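Local coordinates for protein A52 (Vaccinia virus, PDB 2VVW) that suppresses host innate immune signalling as a Bcl-2-like protein, binding IRAK2 to inhibit NF-kappa-B and TRAF6 to activate p38, at residues 20-23 with 24-28; 92-95 with 96-100. All coordinates share one frame; numbering follows the deposited sequence. Where two conformers were deposited one is given.

In the fold
Both contacts lie at the starts of helices in the all-helical Bcl-2-like fold. Contact 1 opens helix 21-35 and contact 2 opens helix 96-115. Their centres lie about 19 Å apart and they do not touch, yet helix 135-153 packs against both. Contact 1 is partly buried. Its side chains are largely apolar inward, and its polar ends pair with the N-terminal segment and the second subunit. Contact 2 lies at the surface. There a threonine and an aspartate close the helix start in a capping box, with two waters alongside. Backbone bonds dominate the first contact; side-chain caps dominate the second.

Contact 1: 20-23 with 24-28; sequences EMFT and ILEEY
Four backbone bonds tie residues 20-23 to the next turn of the helix. They are the i to i+4 bonds of an alpha-helix of the Bcl-2-like fold, starting at the Glu-20 N-cap. Ile-24 N donates to Glu-20 O at 3.1 Å. Leu-25 N to Met-21 O, Glu-26 N to Phe-22 O and Glu-27 N to Thr-23 O continue the ladder. Glu-26 N to Phe-22 O is the shortest of the four, at 2.8 Å.

The apolar contacts centre on Met-21. Its chain bends at chi2 (62°) and chi3, which turns CE toward the next turn of the helix. Met-21 CE lies 4.1 Å from both Ile-24 CG2 and Leu-25 CG.

Phe-22 meets a different kind of partner. Phe-22 CE2 lies 3.5 Å from Glu-26 CG, which approaches the ring obliquely. The ring and the carboxylate planes stand 42° apart. Glu-26 is extended beyond CG, and its OE1 also comes within 3.5 Å of Phe-22 CE2.

The polar ends look elsewhere. Lys-6 forms a salt bridge with Glu-20 and a hydrogen bond with Thr-23 OG1. Glu-27 accepts from Tyr-9 N and forms a salt bridge with Lys-123 of the second subunit, so this turn also reaches the second subunit of the assembly.

Met-21 and Leu-25 pack on helix 135-153, Ile-24 on helix 43-49, and Phe-22 and Glu-26 on helix 123-132.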
ATOM      1  N   GLU A  20       9.964  12.256   1.826  1.00 26.91           N
ATOM      2  CA  GLU A  20      10.948  11.313   2.394  0.70 27.24           C
ATOM      3  C   GLU A  20      11.252  10.176   1.437  1.00 24.09           C
ATOM      4  O   GLU A  20      10.347   9.513   0.950  1.00 20.69           O
ATOM      5  CB  GLU A  20      10.444  10.741   3.713  0.70 26.96           C
ATOM      6  CG  GLU A  20      10.308  11.779   4.818  0.70 31.56           C
ATOM      7  CD  GLU A  20       9.389  11.328   5.933  0.70 34.54           C
ATOM      8  OE1 GLU A  20       8.496  10.485   5.672  0.70 40.54           O
ATOM      9  OE2 GLU A  20       9.546  11.822   7.071  0.70 41.17           O
ATOM     10  N   MET A  21      12.540   9.938   1.197  1.00 23.96           N
ATOM     11  CA  MET A  21      12.966   8.903   0.247  1.00 22.99           C
ATOM     12  C   MET A  21      12.408   7.500   0.596  1.00 22.23           C
ATOM     13  O   MET A  21      11.915   6.798  -0.273  1.00 20.08           O
ATOM     14  CB  MET A  21      14.504   8.900   0.119  1.00 24.32           C
ATOM     15  CG  MET A  21      15.018   8.296  -1.171  1.00 25.13           C
ATOM     16  SD  MET A  21      14.457   9.231  -2.612  1.00 25.87           S
ATOM     17  CE  MET A  21      13.749   7.913  -3.616  1.00 24.63           C
ATOM     18  N   PHE A  22      12.409   7.116   1.866  1.00 22.41           N
ATOM     19  CA  PHE A  22      11.899   5.780   2.201  1.00 23.61           C
ATOM     20  C   PHE A  22      10.387   5.630   1.944  1.00 22.56           C
ATOM     21  O   PHE A  22       9.938   4.604   1.431  1.00 22.10           O
ATOM     22  CB  PHE A  22      12.230   5.368   3.636  1.00 26.91           C
ATOM     23  CG  PHE A  22      12.006   3.892   3.879  1.00 26.82           C
ATOM     24  CD1 PHE A  22      12.916   2.952   3.411  1.00 29.94           C
ATOM     25  CD2 PHE A  22      10.850   3.442   4.517  1.00 31.83           C
ATOM     26  CE1 PHE A  22      12.696   1.590   3.610  1.00 29.17           C
ATOM     27  CE2 PHE A  22      10.626   2.073   4.715  1.00 27.17           C
ATOM     28  CZ  PHE A  22      11.537   1.158   4.255  1.00 27.23           C
ATOM     29  N   THR A  23       9.612   6.666   2.256  1.00 23.14           N
ATOM     30  CA  THR A  23       8.174   6.652   1.954  1.00 22.73           C
ATOM     31  C   THR A  23       7.913   6.543   0.461  1.00 20.76           C
ATOM     32  O   THR A  23       7.008   5.830   0.036  1.00 19.73           O
ATOM     33  CB  THR A  23       7.483   7.887   2.469  1.00 23.49           C
ATOM     34  OG1 THR A  23       7.770   8.032   3.859  1.00 25.80           O
ATOM     35  CG2 THR A  23       5.960   7.779   2.268  1.00 25.36           C
ATOM     36  N   ILE A  24       8.701   7.267  -0.329  1.00 20.46           N
ATOM     37  CA  ILE A  24       8.593   7.212  -1.772  1.00 19.49           C
ATOM     38  C   ILE A  24       8.814   5.791  -2.267  1.00 19.23           C
ATOM     39  O   ILE A  24       8.043   5.273  -3.104  1.00 18.46           O
ATOM     40  CB  ILE A  24       9.596   8.193  -2.458  1.00 20.55           C
ATOM     41  CG1 ILE A  24       9.146   9.659  -2.251  1.00 24.03           C
ATOM     42  CG2 ILE A  24       9.708   7.906  -3.916  1.00 18.14           C
ATOM     43  CD1 ILE A  24      10.222  10.694  -2.608  1.00 22.36           C
ATOM     44  N   LEU A  25       9.861   5.148  -1.757  1.00 19.03           N
ATOM     45  CA  LEU A  25      10.159   3.784  -2.149  1.00 18.40           C
ATOM     46  C   LEU A  25       9.102   2.786  -1.651  1.00 17.85           C
ATOM     47  O   LEU A  25       8.753   1.857  -2.370  1.00 17.94           O
ATOM     48  CB  LEU A  25      11.572   3.368  -1.709  1.00 18.71           C
ATOM     49  CG  LEU A  25      12.754   4.120  -2.347  1.00 20.69           C
ATOM     50  CD1 LEU A  25      14.050   3.732  -1.677  1.00 19.24           C
ATOM     51  CD2 LEU A  25      12.823   3.849  -3.820  1.00 19.06           C
ATOM     52  N   GLU A  26       8.576   2.989  -0.449  1.00 19.28           N
ATOM     53  CA  GLU A  26       7.470   2.151   0.061  1.00 21.04           C
ATOM     54  C   GLU A  26       6.310   2.175  -0.912  1.00 20.24           C
ATOM     55  O   GLU A  26       5.803   1.132  -1.280  1.00 20.03           O
ATOM     56  CB  GLU A  26       6.953   2.604   1.428  1.00 22.64           C
ATOM     57  CG  GLU A  26       7.830   2.292   2.621  1.00 28.94           C
ATOM     58  CD  GLU A  26       7.207   2.739   3.961  1.00 32.40           C
ATOM     59  OE1 GLU A  26       7.088   1.891   4.878  1.00 41.68           O
ATOM     60  OE2 GLU A  26       6.823   3.928   4.091  1.00 41.04           O
ATOM     61  N   GLU A  27       5.899   3.372  -1.320  1.00 20.62           N
ATOM     62  CA  GLU A  27       4.760   3.525  -2.219  1.00 20.90           C
ATOM     63  C   GLU A  27       5.072   3.006  -3.606  1.00 20.20           C
ATOM     64  O   GLU A  27       4.201   2.438  -4.265  1.00 21.57           O
ATOM     65  CB  GLU A  27       4.291   4.987  -2.266  1.00 20.40           C
ATOM     66  CG  GLU A  27       3.648   5.433  -0.964  1.00 20.57           C
ATOM     67  CD  GLU A  27       2.701   6.613  -1.076  1.00 23.51           C
ATOM     68  OE1 GLU A  27       2.444   7.126  -2.200  1.00 18.87           O
ATOM     69  OE2 GLU A  27       2.211   7.030   0.001  1.00 23.05           O
ATOM     70  N   TYR A  28       6.309   3.207  -4.063  1.00 19.63           N
ATOM     71  CA  TYR A  28       6.750   2.673  -5.359  1.00 19.37           C
ATOM     72  C   TYR A  28       6.628   1.143  -5.424  1.00 18.87           C
ATOM     73  O   TYR A  28       6.031   0.573  -6.337  1.00 19.53           O
ATOM     74  CB  TYR A  28       8.202   3.082  -5.610  1.00 20.64           C
ATOM     75  CG  TYR A  28       8.772   2.540  -6.891  1.00 22.04           C
ATOM     76  CD1 TYR A  28       8.339   3.037  -8.130  1.00 23.93           C
ATOM     77  CD2 TYR A  28       9.717   1.520  -6.879  1.00 20.99           C
ATOM     78  CE1 TYR A  28       8.840   2.552  -9.308  1.00 23.16           C
ATOM     79  CE2 TYR A  28      10.236   1.025  -8.065  1.00 22.84           C
ATOM     80  CZ  TYR A  28       9.789   1.543  -9.281  1.00 22.33           C
ATOM     81  OH  TYR A  28      10.295   1.063 -10.466  1.00 24.04           O
TER

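Contact 2: 92-95 with 96-100; sequences VKLT and VYDCI
Thr-95 and Asp-98 face each other in a capping box at the start of helix 96-115. Thr-95 N donates to Asp-98 OD2 at 2.9 Å. It meets the anti side of that oxygen, 23° out of the carboxylate plane. In return Asp-98 N donates to Thr-95 OG1 at 3.1 Å, with a nearly straight N-H...O angle of 162°. The chi1 of Thr-95, 74°, sets OG1 between its backbone N and carbonyl carbon, facing the first turn. Tyr-97 N adds a weak bond to the same oxygen.

The tight part continues on the inner side. Leu-94 CD1 lies 3.7 Å from Asp-98 CB, while its other methyl, CD2, lies 3.9 Å from Cys-99 SG. Cys-99 N donates to Thr-95 O at 3.2 Å and begins the regular helical bonding.

The other side is wetter. One water donates to both Lys-93 O and Asp-98 OD2, linking the loop to the box. A second water sits 2.7 Å from Thr-95 OG1 and gives only a weak bond to Asp-98 OD1. That oxygen has a protein partner in Gln-58, which ties the carboxylate to helix 51-59.

Thr-95 OG1 thus serves first-turn amides that have no preceding helical carbonyl to bond, while Asp-98 holds the amide of the N-cap residue itself. A negative Asp-98 at this N-terminal end would probably also be stabilised by the helix dipole.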
ATOM      1  N   VAL A  92      32.892  -4.428  -2.388  1.00 43.56           N
ATOM      2  CA  VAL A  92      34.035  -4.007  -1.590  1.00 46.36           C
ATOM      3  C   VAL A  92      33.655  -2.782  -0.764  1.00 46.29           C
ATOM      4  O   VAL A  92      33.817  -2.774   0.452  1.00 48.97           O
ATOM      5  CB  VAL A  92      35.283  -3.701  -2.484  1.00 49.90           C
ATOM      6  CG1 VAL A  92      36.506  -3.402  -1.633  1.00 50.74           C
ATOM      7  CG2 VAL A  92      35.586  -4.873  -3.425  1.00 50.88           C
ATOM      8  N   LYS A  93      33.147  -1.753  -1.431  1.00 43.56           N
ATOM      9  CA  LYS A  93      32.684  -0.558  -0.758  1.00 42.83           C
ATOM     10  C   LYS A  93      31.474  -0.075  -1.508  1.00 39.61           C
ATOM     11  O   LYS A  93      31.557   0.226  -2.694  1.00 38.18           O
ATOM     12  CB  LYS A  93      33.763   0.529  -0.736  1.00 45.71           C
ATOM     13  CG  LYS A  93      33.433   1.660   0.239  1.00 46.80           C
ATOM     14  CD  LYS A  93      34.148   2.961  -0.091  1.00 49.75           C
ATOM     15  CE  LYS A  93      33.676   4.095   0.828  1.00 52.78           C
ATOM     16  NZ  LYS A  93      33.836   5.463   0.234  1.00 55.47           N
ATOM     17  N   LEU A  94      30.350  -0.011  -0.803  1.00 37.56           N
ATOM     18  CA  LEU A  94      29.056   0.264  -1.399  1.00 35.20           C
ATOM     19  C   LEU A  94      28.987   1.707  -1.871  1.00 33.59           C
ATOM     20  O   LEU A  94      29.404   2.620  -1.152  1.00 31.56           O
ATOM     21  CB  LEU A  94      27.962   0.020  -0.361  1.00 34.87           C
ATOM     22  CG  LEU A  94      26.562  -0.340  -0.843  1.00 36.41           C
ATOM     23  CD1 LEU A  94      26.589  -1.683  -1.527  1.00 34.24           C
ATOM     24  CD2 LEU A  94      25.607  -0.360   0.353  1.00 35.28           C
ATOM     25  N   THR A  95      28.468   1.903  -3.075  1.00 31.03           N
ATOM     26  CA  THR A  95      28.277   3.237  -3.625  1.00 31.49           C
ATOM     27  C   THR A  95      26.783   3.513  -3.782  1.00 30.00           C
ATOM     28  O   THR A  95      25.960   2.605  -3.688  1.00 26.47           O
ATOM     29  CB  THR A  95      28.957   3.394  -5.005  1.00 32.27           C
ATOM     30  OG1 THR A  95      28.188   2.702  -5.995  1.00 32.99           O
ATOM     31  CG2 THR A  95      30.393   2.852  -4.982  1.00 32.83           C
ATOM     32  N   VAL A  96      26.450   4.781  -4.011  1.00 30.24           N
ATOM     33  CA  VAL A  96      25.065   5.193  -4.251  1.00 28.64           C
ATOM     34  C   VAL A  96      24.510   4.436  -5.459  1.00 27.44           C
ATOM     35  O   VAL A  96      23.330   4.095  -5.498  1.00 25.94           O
ATOM     36  CB  VAL A  96      24.939   6.741  -4.457  1.00 29.80           C
ATOM     37  CG1 VAL A  96      25.663   7.199  -5.727  1.00 29.18           C
ATOM     38  CG2 VAL A  96      23.470   7.175  -4.488  1.00 28.58           C
ATOM     39  N   TYR A  97      25.368   4.166  -6.431  1.00 28.93           N
ATOM     40  CA  TYR A  97      24.952   3.474  -7.655  1.00 29.66           C
ATOM     41  C   TYR A  97      24.696   1.970  -7.452  1.00 27.72           C
ATOM     42  O   TYR A  97      23.823   1.407  -8.102  1.00 26.65           O
ATOM     43  CB  TYR A  97      25.946   3.773  -8.778  1.00 32.08           C
ATOM     44  CG  TYR A  97      25.819   5.208  -9.214  1.00 34.72           C
ATOM     45  CD1 TYR A  97      24.750   5.615 -10.010  1.00 35.33           C
ATOM     46  CD2 TYR A  97      26.724   6.173  -8.789  1.00 36.18           C
ATOM     47  CE1 TYR A  97      24.606   6.933 -10.406  1.00 36.04           C
ATOM     48  CE2 TYR A  97      26.587   7.498  -9.175  1.00 39.04           C
ATOM     49  CZ  TYR A  97      25.527   7.874  -9.986  1.00 38.70           C
ATOM     50  OH  TYR A  97      25.379   9.193 -10.371  1.00 40.58           O
ATOM     51  N   ASP A  98      25.426   1.329  -6.540  1.00 28.08           N
ATOM     52  CA  ASP A  98      25.060  -0.019  -6.076  1.00 25.39           C
ATOM     53  C   ASP A  98      23.647  -0.024  -5.481  1.00 23.68           C
ATOM     54  O   ASP A  98      22.835  -0.912  -5.760  1.00 22.11           O
ATOM     55  CB  ASP A  98      26.052  -0.532  -5.027  1.00 26.65           C
ATOM     56  CG  ASP A  98      27.444  -0.725  -5.582  1.00 29.84           C
ATOM     57  OD1 ASP A  98      27.572  -1.291  -6.693  1.00 29.53           O
ATOM     58  OD2 ASP A  98      28.403  -0.321  -4.896  1.00 31.12           O
ATOM     59  N   CYS A  99      23.351   0.969  -4.651  1.00 23.56           N
ATOM     60  CA  CYS A  99      22.032   1.080  -4.062  1.00 21.85           C
ATOM     61  C   CYS A  99      20.943   1.370  -5.107  1.00 21.04           C
ATOM     62  O   CYS A  99      19.842   0.873  -4.992  1.00 20.87           O
ATOM     63  CB  CYS A  99      22.017   2.154  -3.005  1.00 23.20           C
ATOM     64  SG  CYS A  99      23.171   1.885  -1.674  1.00 26.48           S
ATOM     65  N   ILE A 100      21.237   2.200  -6.097  1.00 21.92           N
ATOM     66  CA  ILE A 100      20.307   2.434  -7.198  1.00 22.25           C
ATOM     67  C   ILE A 100      20.015   1.124  -7.952  1.00 23.12           C
ATOM     68  O   ILE A 100      18.861   0.792  -8.233  1.00 23.11           O
ATOM     69  CB  ILE A 100      20.858   3.506  -8.159  1.00 23.76           C
ATOM     70  CG1 ILE A 100      20.776   4.892  -7.488  1.00 26.19           C
ATOM     71  CG2 ILE A 100      20.120   3.476  -9.490  1.00 23.32           C
ATOM     72  CD1 ILE A 100      21.561   6.012  -8.199  1.00 27.73           C
TER
HETATM   73  O   HOH W   1      31.062  -0.655  -5.709  1.00 40.37           O
HETATM   74  O   HOH W   2      28.914   1.376  -8.236  1.00 43.67           O